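Local coordinates for transcriptional repressor of the blcABC operon (Agrobacterium tumefaciens, PDB 3MQ0), which probably binds DNA as a transcription factor, repressing the blcABC operon and being regulated through its own oligomerization, at residues I225-Y228 / A232-G235. Numbering follows the deposited sequence.
Sequences IRDY and ASAG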
ATOM      1  N   ILE B 225     -17.659   3.839   6.233  1.00 13.57           N
ATOM      2  CA  ILE B 225     -16.494   4.495   5.643  1.00 12.88           C
ATOM      3  C   ILE B 225     -15.460   3.405   5.429  1.00 20.33           C
ATOM      4  O   ILE B 225     -15.190   2.615   6.337  1.00 19.23           O
ATOM      5  CB  ILE B 225     -15.914   5.565   6.595  1.00 15.26           C
ATOM      6  CG1 ILE B 225     -16.978   6.600   7.001  1.00 18.54           C
ATOM      7  CG2 ILE B 225     -14.663   6.225   5.991  1.00 17.23           C
ATOM      8  CD1 ILE B 225     -17.646   7.274   5.851  1.00 20.55           C
ATOM      9  N   ARG B 226     -14.887   3.345   4.234  1.00 15.70           N
ATOM     10  CA  ARG B 226     -13.900   2.313   3.946  1.00 19.28           C
ATOM     11  C   ARG B 226     -12.521   2.907   3.707  1.00 20.01           C
ATOM     12  O   ARG B 226     -12.400   4.025   3.193  1.00 25.65           O
ATOM     13  CB  ARG B 226     -14.348   1.482   2.750  1.00 20.12           C
ATOM     14  CG  ARG B 226     -15.615   0.701   3.077  1.00 23.49           C
ATOM     15  CD  ARG B 226     -16.187  -0.067   1.905  1.00 31.90           C
ATOM     16  NE  ARG B 226     -17.514  -0.568   2.267  1.00 31.88           N
ATOM     17  CZ  ARG B 226     -17.730  -1.652   3.002  1.00 41.44           C
ATOM     18  NH1 ARG B 226     -16.707  -2.370   3.444  1.00 31.38           N
ATOM     19  NH2 ARG B 226     -18.972  -2.021   3.293  1.00 48.19           N
ATOM     20  N   ASP B 227     -11.491   2.152   4.090  1.00 22.46           N
ATOM     21  CA  ASP B 227     -10.103   2.592   3.935  1.00 29.63           C
ATOM     22  C   ASP B 227      -9.538   2.075   2.624  1.00 32.46           C
ATOM     23  O   ASP B 227     -10.227   1.379   1.875  1.00 28.26           O
ATOM     24  CB  ASP B 227      -9.237   2.116   5.114  1.00 35.45           C
ATOM     25  CG  ASP B 227      -9.237   0.598   5.283  1.00 44.37           C
ATOM     26  OD1 ASP B 227      -9.215  -0.140   4.274  1.00 33.70           O
ATOM     27  OD2 ASP B 227      -9.256   0.134   6.447  1.00 59.30           O
ATOM     28  N   TYR B 228      -8.279   2.399   2.352  1.00 34.15           N
ATOM     29  CA  TYR B 228      -7.698   2.056   1.066  1.00 38.85           C
ATOM     30  C   TYR B 228      -7.854   0.563   0.791  1.00 41.93           C
ATOM     31  O   TYR B 228      -8.037   0.147  -0.348  1.00 46.35           O
ATOM     32  CB  TYR B 228      -6.232   2.489   0.999  1.00 40.75           C
ATOM     33  CG  TYR B 228      -5.316   1.734   1.923  1.00 50.64           C
ATOM     34  CD1 TYR B 228      -4.509   0.708   1.444  1.00 62.43           C
ATOM     35  CD2 TYR B 228      -5.249   2.049   3.275  1.00 52.94           C
ATOM     36  CE1 TYR B 228      -3.661   0.012   2.289  1.00 68.20           C
ATOM     37  CE2 TYR B 228      -4.407   1.360   4.129  1.00 61.45           C
ATOM     38  CZ  TYR B 228      -3.616   0.342   3.631  1.00 69.73           C
ATOM     39  OH  TYR B 228      -2.779  -0.343   4.481  1.00 75.60           O
ATOM     40  N   ALA B 232     -14.279  -1.936   6.025  1.00 23.16           N
ATOM     41  CA  ALA B 232     -15.019  -0.913   6.753  1.00 29.34           C
ATOM     42  C   ALA B 232     -14.224  -0.498   7.981  1.00 28.09           C
ATOM     43  O   ALA B 232     -14.067  -1.275   8.915  1.00 41.00           O
ATOM     44  CB  ALA B 232     -16.372  -1.429   7.154  1.00 32.41           C
ATOM     45  N   SER B 233     -13.721   0.730   7.978  1.00 23.82           N
ATOM     46  CA  SER B 233     -12.821   1.177   9.036  1.00 29.02           C
ATOM     47  C   SER B 233     -13.510   2.075  10.046  1.00 23.85           C
ATOM     48  O   SER B 233     -13.037   2.225  11.175  1.00 21.06           O
ATOM     49  CB  SER B 233     -11.614   1.907   8.438  1.00 34.44           C
ATOM     50  OG  SER B 233     -12.014   3.058   7.710  1.00 41.65           O
ATOM     51  N   ALA B 234     -14.609   2.694   9.631  1.00 15.37           N
ATOM     52  CA  ALA B 234     -15.318   3.618  10.502  1.00 10.98           C
ATOM     53  C   ALA B 234     -16.770   3.701  10.065  1.00 14.73           C
ATOM     54  O   ALA B 234     -17.127   3.209   9.005  1.00 16.14           O
ATOM     55  CB  ALA B 234     -14.667   5.005  10.459  1.00 13.33           C
ATOM     56  N   GLY B 235     -17.596   4.322  10.896  1.00 11.84           N
ATOM     57  CA  GLY B 235     -18.998   4.534  10.565  1.00  8.45           C
ATOM     58  C   GLY B 235     -19.329   6.007  10.708  1.00 14.89           C
ATOM     59  O   GLY B 235     -18.745   6.713  11.533  1.00 12.64           O
TER
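The backbone oxygen of Ile225 does most of the work here, taking N-H groups from two consecutive residues of the opposing strand. Ser233 N reaches Ile225 O at 2.9 Å and approaches almost head-on to the carbonyl, while Ala234 N adds a weak, longer bond of 3.3 Å to the same Ile225 O. With its hydroxyl set between its own backbone N and carbonyl carbon (chi1 61°), Ser233 turns OG back toward that acceptor for another weak bond, and the CA-H of Ala232 comes in as well. In return, Ile225 N gives a nearly straight bond of 2.9 Å to Ala234 O, meeting it from above the carbonyl plane.

Side chains pack around these backbone bonds. Ile225 CB lies 4.1 Å from the methyl carbon of Ala234, CB, both on the same face of the sheet, where the rest of the isoleucine packs on Ala261 and Leu264 of helix 247-267. Beyond the paired residues, Asp227 lays its carboxylate beside Ser233, with OD2 3.6 Å from Ser233 CB, a van der Waals touch of a carboxylate oxygen on the serine CH2. Arg226 runs extended from CG to NE, and the turn at the last torsion (chi4 -80°) sets NH1 3.6 Å from Ala232 N, which lies oblique to the guanidinium and is not hydrogen-bonded to it; the same NH1 is hydrogen-bonded to Gly230 O in the connecting loop, which ties the guanidinium across the turn. Farther out, Ser265 OG bonds Arg226 N, joining the strand to the C-terminal helix.

Two residues, Ser233 and Ala234, thus sit opposite the single Ile225, and the pairing slips by one before Arg226 meets Ala232. This is a classic beta bulge at the loop end of the antiparallel hairpin formed by strands 218-226 and 232-241, within the central sheet of the GAF-like C-terminal domain of an IclR-family regulator.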